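PDB 6QYY: capsid fiber protein from Bacillus phage phi29, which forms the trimeric base of the head fiber, which probably fastens the fiber to the phage capsid. Local coordinates for residues Ala61-Ile66 / Leu110-Ser115; Asp75-Gly80 / Gly96-Glu101. All blocks are in the same frame, centred on the assembly; numbering follows the deposited sequence.

Contact 1 and contact 2 illustrate how one antiparallel sheet can be built from strands separated in sequence, 44 residues apart in contact 1 and 16 in contact 2. Contact 1 pairs outermost strand 62-66 with strand 107-112; contact 2 pairs strands 76-79 and 96-98 further across the same sheet. Strands 107-112 and 96-98 are themselves neighbours, so the two contacts merge, their centres about 7 Å apart. Both are buried and touch the second subunit; contact 1, nearer the centre of the chain, also meets the third and is dominated by an aromatic ring and branched aliphatic chains. Contact 2 is slimmer: Leu77 packs on Ala98 beside Gly96, and polar side chains find partners beyond the two strands.

Contact 1: Ala61-Ile66 / Leu110-Ser115; sequences AAWQVI and LVISRS
The indole of Trp63 receives Ile112 on one face: CD1 of Ile112 stands 3.4 Å from the centroid of the five-membered ring, only 12° off the ring normal, a CH-pi contact. Its closest ring atom is CE2, while CG1 of Ile112 lies farther off, nearest CD2 at 4.0 Å. Tyr41 meets the indole ring edge-to-face, and Leu117 of the third subunit packs on both Trp63 and Ile112. On the same side of the sheet, Leu110 presents CD2 to CG2 of Val65 at 3.8 Å.

The backbone keeps the strands in step. Trp63 and Leu110 form an antiparallel hydrogen-bonded pair: Trp63 N donates to Leu110 O at 2.9 Å, and Leu110 N returns a bond to Trp63 O at 3.0 Å. Ala62 and Val111 make the adjoining non-hydrogen-bonded pair, on the other face. Beyond them Ile112 N donates to Ala61 O at 2.9 Å. A water also donates to Ala61 O, at 2.8 Å, and gives its second hydrogen to Ile112 O.

Ala61 O is thus gripped by two donors where the ladder ends, and the water bridges the carbonyl oxygens of the same residue pair beside their direct bond. Between side chains the contacts are apolar. The strand is outermost within its own chain, and the second subunit bonds to the backbone of Ala62: polarity is settled in the backbone, and the indole face is left to a methyl group.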
ATOM      1  N   ALA A  61      -1.215   4.286   5.026  1.00 22.96           N
ATOM      2  CA  ALA A  61      -2.669   4.276   5.095  1.00 27.99           C
ATOM      3  C   ALA A  61      -3.157   5.706   4.912  1.00 27.25           C
ATOM      4  O   ALA A  61      -3.777   6.028   3.893  1.00 28.26           O
ATOM      5  CB  ALA A  61      -3.167   3.680   6.413  1.00 30.38           C
ATOM      6  N   ALA A  62      -2.845   6.578   5.865  1.00 21.16           N
ATOM      7  CA  ALA A  62      -3.267   7.972   5.803  1.00 21.99           C
ATOM      8  C   ALA A  62      -2.060   8.897   5.931  1.00 23.34           C
ATOM      9  O   ALA A  62      -1.062   8.559   6.575  1.00 23.65           O
ATOM     10  CB  ALA A  62      -4.290   8.283   6.902  1.00 26.83           C
ATOM     11  N   TRP A  63      -2.153  10.062   5.300  1.00 20.32           N
ATOM     12  CA  TRP A  63      -1.131  11.107   5.413  1.00 20.16           C
ATOM     13  C   TRP A  63      -1.756  12.399   5.914  1.00 25.98           C
ATOM     14  O   TRP A  63      -2.929  12.672   5.660  1.00 28.68           O
ATOM     15  CB  TRP A  63      -0.464  11.410   4.075  1.00 19.53           C
ATOM     16  CG  TRP A  63       0.555  10.443   3.624  1.00 21.15           C
ATOM     17  CD1 TRP A  63       1.172   9.470   4.370  1.00 23.18           C
ATOM     18  CD2 TRP A  63       1.096  10.353   2.312  1.00 22.94           C
ATOM     19  NE1 TRP A  63       2.065   8.779   3.583  1.00 28.76           N
ATOM     20  CE2 TRP A  63       2.030   9.295   2.313  1.00 25.64           C
ATOM     21  CE3 TRP A  63       0.868  11.053   1.119  1.00 26.85           C
ATOM     22  CZ2 TRP A  63       2.748   8.928   1.166  1.00 25.63           C
ATOM     23  CZ3 TRP A  63       1.590  10.692  -0.019  1.00 29.76           C
ATOM     24  CH2 TRP A  63       2.505   9.635   0.012  1.00 30.66           C
ATOM     25  N   GLN A  64      -0.952  13.208   6.607  1.00 20.17           N
ATOM     26  CA  GLN A  64      -1.325  14.570   6.966  1.00 18.68           C
ATOM     27  C   GLN A  64      -0.598  15.530   6.036  1.00 23.64           C
ATOM     28  O   GLN A  64       0.638  15.517   5.980  1.00 23.57           O
ATOM     29  CB  GLN A  64      -0.963  14.870   8.423  1.00 25.21           C
ATOM     30  CG  GLN A  64      -1.849  14.180   9.384  1.00 32.87           C
ATOM     31  CD  GLN A  64      -1.297  14.180  10.798  1.00 30.35           C
ATOM     32  OE1 GLN A  64      -0.083  14.234  11.037  1.00 35.56           O
ATOM     33  NE2 GLN A  64      -2.193  14.110  11.734  1.00 22.22           N
ATOM     34  N   VAL A  65      -1.360  16.357   5.308  1.00 21.79           N
ATOM     35  CA  VAL A  65      -0.809  17.267   4.308  1.00 21.10           C
ATOM     36  C   VAL A  65      -1.478  18.635   4.420  1.00 18.31           C
ATOM     37  O   VAL A  65      -2.685  18.738   4.656  1.00 23.51           O
ATOM     38  CB  VAL A  65      -0.984  16.727   2.869  1.00 23.97           C
ATOM     39  CG1 VAL A  65      -0.245  17.633   1.890  1.00 24.50           C
ATOM     40  CG2 VAL A  65      -0.456  15.290   2.756  1.00 24.21           C
ATOM     41  N   ILE A  66      -0.697  19.693   4.213  1.00 18.80           N
ATOM     42  CA  ILE A  66      -1.267  21.038   4.167  1.00 20.25           C
ATOM     43  C   ILE A  66      -2.169  21.183   2.942  1.00 25.00           C
ATOM     44  O   ILE A  66      -1.783  20.833   1.820  1.00 24.84           O
ATOM     45  CB  ILE A  66      -0.151  22.096   4.144  1.00 20.11           C
ATOM     46  CG1 ILE A  66       0.699  22.017   5.434  1.00 23.61           C
ATOM     47  CG2 ILE A  66      -0.751  23.479   4.008  1.00 25.62           C
ATOM     48  CD1 ILE A  66      -0.073  22.348   6.658  1.00 25.56           C
ATOM     49  N   LEU A 110      -5.775  12.544   4.707  1.00 22.58           N
ATOM     50  CA  LEU A 110      -6.241  11.879   3.495  1.00 25.13           C
ATOM     51  C   LEU A 110      -5.842  10.415   3.513  1.00 27.46           C
ATOM     52  O   LEU A 110      -4.826  10.035   4.105  1.00 27.16           O
ATOM     53  CB  LEU A 110      -5.676  12.525   2.229  1.00 21.97           C
ATOM     54  CG  LEU A 110      -4.149  12.511   2.067  1.00 27.12           C
ATOM     55  CD1 LEU A 110      -3.684  11.292   1.229  1.00 32.95           C
ATOM     56  CD2 LEU A 110      -3.667  13.809   1.437  1.00 35.12           C
ATOM     57  N   VAL A 111      -6.655   9.606   2.857  1.00 27.16           N
ATOM     58  CA  VAL A 111      -6.407   8.180   2.721  1.00 22.37           C
ATOM     59  C   VAL A 111      -5.743   7.959   1.368  1.00 21.62           C
ATOM     60  O   VAL A 111      -6.266   8.380   0.330  1.00 26.16           O
ATOM     61  CB  VAL A 111      -7.715   7.378   2.831  1.00 27.87           C
ATOM     62  CG1 VAL A 111      -7.486   5.937   2.404  1.00 27.06           C
ATOM     63  CG2 VAL A 111      -8.274   7.429   4.242  1.00 30.19           C
ATOM     64  N   ILE A 112      -4.594   7.299   1.373  1.00 23.58           N
ATOM     65  CA  ILE A 112      -3.867   7.074   0.128  1.00 27.64           C
ATOM     66  C   ILE A 112      -4.620   6.060  -0.728  1.00 32.42           C
ATOM     67  O   ILE A 112      -4.942   4.951  -0.277  1.00 32.78           O
ATOM     68  CB  ILE A 112      -2.439   6.598   0.425  1.00 26.08           C
ATOM     69  CG1 ILE A 112      -1.686   7.668   1.205  1.00 28.55           C
ATOM     70  CG2 ILE A 112      -1.711   6.240  -0.866  1.00 31.34           C
ATOM     71  CD1 ILE A 112      -0.568   7.083   2.087  1.00 31.11           C
ATOM     72  N   SER A 113      -4.888   6.436  -1.978  1.00 34.20           N
ATOM     73  CA  SER A 113      -5.678   5.613  -2.887  1.00 47.40           C
ATOM     74  C   SER A 113      -5.548   6.170  -4.299  1.00 41.51           C
ATOM     75  O   SER A 113      -5.760   7.368  -4.508  1.00 40.22           O
ATOM     76  CB  SER A 113      -7.148   5.591  -2.450  1.00 43.06           C
ATOM     77  OG  SER A 113      -7.957   4.889  -3.383  1.00 56.39           O
ATOM     78  N   ARG A 114      -5.192   5.337  -5.275  1.00 46.17           N
ATOM     79  CA  ARG A 114      -5.111   5.853  -6.636  1.00 49.08           C
ATOM     80  C   ARG A 114      -6.460   5.857  -7.348  1.00 55.29           C
ATOM     81  O   ARG A 114      -6.539   6.348  -8.478  1.00 61.74           O
ATOM     82  CB  ARG A 114      -4.072   5.065  -7.445  1.00 53.93           C
ATOM     83  CG  ARG A 114      -2.631   5.538  -7.187  1.00 55.53           C
ATOM     84  CD  ARG A 114      -2.270   6.751  -8.038  1.00 60.47           C
ATOM     85  NE  ARG A 114      -2.379   6.469  -9.468  1.00 65.63           N
ATOM     86  CZ  ARG A 114      -3.278   7.020 -10.285  1.00 70.87           C
ATOM     87  NH1 ARG A 114      -4.161   7.903  -9.823  1.00 57.07           N
ATOM     88  NH2 ARG A 114      -3.300   6.685 -11.572  1.00 73.75           N
ATOM     89  N   SER A 115      -7.520   5.355  -6.717  1.00 52.47           N
ATOM     90  CA  SER A 115      -8.857   5.377  -7.299  1.00 69.74           C
ATOM     91  C   SER A 115      -9.717   6.461  -6.651  1.00 62.62           C
ATOM     92  O   SER A 115      -9.648   6.690  -5.438  1.00 52.80           O
ATOM     93  CB  SER A 115      -9.538   4.012  -7.156  1.00 81.30           C
ATOM     94  OG  SER A 115      -9.389   3.503  -5.840  1.00 83.80           O
TER
HETATM   95  O   HOH W   1      -4.611   3.933   2.193  1.00 32.23           O

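Contact 2: Asp75-Gly80 / Gly96-Glu101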
ATOM      1  N   ASP A  75     -13.392  14.745  -0.955  1.00 34.72           N
ATOM      2  CA  ASP A  75     -12.727  15.226  -2.163  1.00 35.87           C
ATOM      3  C   ASP A  75     -11.595  14.288  -2.557  1.00 31.03           C
ATOM      4  O   ASP A  75     -10.826  13.833  -1.709  1.00 32.15           O
ATOM      5  CB  ASP A  75     -12.152  16.630  -1.941  1.00 32.15           C
ATOM      6  CG  ASP A  75     -13.197  17.727  -2.075  1.00 44.37           C
ATOM      7  OD1 ASP A  75     -14.339  17.423  -2.490  1.00 40.48           O
ATOM      8  OD2 ASP A  75     -12.873  18.897  -1.757  1.00 41.18           O
ATOM      9  N   ASN A  76     -11.480  14.016  -3.852  1.00 30.64           N
ATOM     10  CA  ASN A  76     -10.269  13.407  -4.372  1.00 34.40           C
ATOM     11  C   ASN A  76      -9.177  14.458  -4.511  1.00 31.78           C
ATOM     12  O   ASN A  76      -9.444  15.602  -4.887  1.00 35.64           O
ATOM     13  CB  ASN A  76     -10.540  12.744  -5.714  1.00 35.31           C
ATOM     14  CG  ASN A  76     -11.640  11.728  -5.627  1.00 40.86           C
ATOM     15  OD1 ASN A  76     -11.508  10.740  -4.907  1.00 39.30           O
ATOM     16  ND2 ASN A  76     -12.733  11.956  -6.351  1.00 39.00           N
ATOM     17  N   LEU A  77      -7.944  14.052  -4.220  1.00 27.71           N
ATOM     18  CA  LEU A  77      -6.834  14.975  -4.026  1.00 24.63           C
ATOM     19  C   LEU A  77      -5.669  14.660  -4.950  1.00 27.48           C
ATOM     20  O   LEU A  77      -5.376  13.489  -5.222  1.00 27.25           O
ATOM     21  CB  LEU A  77      -6.335  14.914  -2.573  1.00 24.11           C
ATOM     22  CG  LEU A  77      -7.375  15.282  -1.523  1.00 25.15           C
ATOM     23  CD1 LEU A  77      -6.770  15.188  -0.124  1.00 24.93           C
ATOM     24  CD2 LEU A  77      -7.922  16.696  -1.758  1.00 28.03           C
ATOM     25  N   THR A  78      -4.984  15.721  -5.386  1.00 27.41           N
ATOM     26  CA  THR A  78      -3.711  15.671  -6.100  1.00 30.63           C
ATOM     27  C   THR A  78      -2.778  16.727  -5.514  1.00 30.61           C
ATOM     28  O   THR A  78      -3.147  17.481  -4.613  1.00 29.20           O
ATOM     29  CB  THR A  78      -3.902  15.919  -7.605  1.00 33.36           C
ATOM     30  OG1 THR A  78      -2.687  15.596  -8.304  1.00 32.98           O
ATOM     31  CG2 THR A  78      -4.242  17.385  -7.848  1.00 36.66           C
ATOM     32  N   THR A  79      -1.559  16.784  -6.041  1.00 30.52           N
ATOM     33  CA  THR A  79      -0.594  17.779  -5.596  1.00 31.80           C
ATOM     34  C   THR A  79      -0.944  19.157  -6.154  1.00 34.62           C
ATOM     35  O   THR A  79      -1.189  19.306  -7.355  1.00 35.26           O
ATOM     36  CB  THR A  79       0.806  17.375  -6.051  1.00 35.29           C
ATOM     37  OG1 THR A  79       1.079  16.046  -5.610  1.00 31.93           O
ATOM     38  CG2 THR A  79       1.852  18.316  -5.477  1.00 34.79           C
ATOM     39  N   GLY A  80      -0.980  20.160  -5.281  1.00 30.30           N
ATOM     40  CA  GLY A  80      -1.131  21.553  -5.674  1.00 29.33           C
ATOM     41  C   GLY A  80       0.195  22.290  -5.717  1.00 32.87           C
ATOM     42  O   GLY A  80       1.252  21.701  -5.972  1.00 38.47           O
ATOM     43  N   GLY A  96      -5.240  10.231  -3.442  1.00 31.86           N
ATOM     44  CA  GLY A  96      -5.906   9.974  -2.180  1.00 31.56           C
ATOM     45  C   GLY A  96      -7.210  10.729  -2.118  1.00 29.67           C
ATOM     46  O   GLY A  96      -7.581  11.445  -3.051  1.00 29.53           O
ATOM     47  N   TYR A  97      -7.914  10.549  -1.000  1.00 23.81           N
ATOM     48  CA  TYR A  97      -9.167  11.250  -0.783  1.00 29.46           C
ATOM     49  C   TYR A  97      -9.219  11.761   0.646  1.00 21.15           C
ATOM     50  O   TYR A  97      -8.667  11.149   1.567  1.00 22.39           O
ATOM     51  CB  TYR A  97     -10.395  10.356  -1.092  1.00 30.43           C
ATOM     52  CG  TYR A  97     -10.451   9.043  -0.346  1.00 31.60           C
ATOM     53  CD1 TYR A  97     -11.011   8.967   0.922  1.00 32.03           C
ATOM     54  CD2 TYR A  97      -9.968   7.869  -0.923  1.00 32.54           C
ATOM     55  CE1 TYR A  97     -11.085   7.762   1.609  1.00 38.93           C
ATOM     56  CE2 TYR A  97     -10.041   6.655  -0.250  1.00 36.05           C
ATOM     57  CZ  TYR A  97     -10.594   6.611   1.020  1.00 36.25           C
ATOM     58  OH  TYR A  97     -10.656   5.427   1.698  1.00 42.58           O
ATOM     59  N   ALA A  98      -9.887  12.895   0.822  1.00 26.28           N
ATOM     60  CA  ALA A  98      -9.921  13.545   2.122  1.00 25.59           C
ATOM     61  C   ALA A  98     -10.968  12.891   3.011  1.00 28.99           C
ATOM     62  O   ALA A  98     -12.079  12.606   2.565  1.00 33.90           O
ATOM     63  CB  ALA A  98     -10.232  15.034   1.957  1.00 26.72           C
ATOM     64  N   VAL A  99     -10.610  12.640   4.271  1.00 32.60           N
ATOM     65  CA  VAL A  99     -11.571  12.179   5.267  1.00 30.42           C
ATOM     66  C   VAL A  99     -11.775  13.191   6.369  1.00 34.30           C
ATOM     67  O   VAL A  99     -12.518  12.918   7.327  1.00 39.14           O
ATOM     68  CB  VAL A  99     -11.173  10.811   5.857  1.00 35.76           C
ATOM     69  CG1 VAL A  99     -11.194   9.754   4.755  1.00 34.95           C
ATOM     70  CG2 VAL A  99      -9.810  10.873   6.532  1.00 34.63           C
ATOM     71  N   GLU A 100     -11.122  14.343   6.280  1.00 31.55           N
ATOM     72  CA  GLU A 100     -11.400  15.491   7.122  1.00 41.60           C
ATOM     73  C   GLU A 100     -11.568  16.710   6.225  1.00 40.81           C
ATOM     74  O   GLU A 100     -11.123  16.729   5.073  1.00 42.00           O
ATOM     75  CB  GLU A 100     -10.285  15.735   8.156  1.00 49.57           C
ATOM     76  CG  GLU A 100     -10.009  14.551   9.100  1.00 61.18           C
ATOM     77  CD  GLU A 100     -11.213  14.174   9.968  1.00 79.37           C
ATOM     78  OE1 GLU A 100     -12.082  15.045  10.205  1.00 84.76           O
ATOM     79  OE2 GLU A 100     -11.286  13.007  10.421  1.00 81.90           O
ATOM     80  N   GLU A 101     -12.243  17.716   6.762  1.00 38.75           N
ATOM     81  CA  GLU A 101     -12.419  19.001   6.105  1.00 37.57           C
ATOM     82  C   GLU A 101     -11.231  19.897   6.434  1.00 38.78           C
ATOM     83  O   GLU A 101     -10.725  19.878   7.559  1.00 46.22           O
ATOM     84  CB  GLU A 101     -13.728  19.634   6.586  1.00 49.40           C
ATOM     85  CG  GLU A 101     -14.089  20.972   5.993  1.00 56.95           C
ATOM     86  CD  GLU A 101     -15.450  21.444   6.474  1.00 67.03           C
ATOM     87  OE1 GLU A 101     -16.160  20.645   7.124  1.00 70.50           O
ATOM     88  OE2 GLU A 101     -15.814  22.607   6.201  1.00 70.08           O
TER
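Leu77 leans across to strand 96-98 one atom at a time. Its CB lies 3.7 Å from the carbonyl oxygen of Gly96, CG lies 4.1 Å from Gly96 O and 4.2 Å from Ala98 N, and the CD1 branch ends 4.0 Å from CB of Ala98. CG is anti to the carbonyl carbon (chi1 -60°) and the chain then extends, carrying CD1 along the neighbouring strand to Ala98. Gly96 has no side chain to stand beside Leu77 on this face.

The backbone beneath is bonded by Leu77 N to Gly96 O at 2.9 Å, the donor tilted 29° from the carbonyl plane, and by Ala98 N to Asp75 O, also 2.9 Å, in the carbonyl plane. Between these bonds Asn76 and Tyr97 form an antiparallel non-hydrogen-bonded pair. On their face OD1 of Asn76 comes 4.0 Å from CB of Tyr97, while the amide and phenol planes stand 88° apart. That oxygen has its hydrogen bond with Leu117 N, so the amide ties the C-terminal segment to the sheet.

Strand 85-87 flanks 76-79 on its other side, and strand 107-112 continues the sheet beyond 96-98, where Leu110 packs on Leu77. At the margin the Asp75 carboxylate bonds to Lys72 N and to Gln23 of the second subunit, whose Tyr21 packs on Tyr97; the pair of strands therefore joins the sheet interior to the trimer interface.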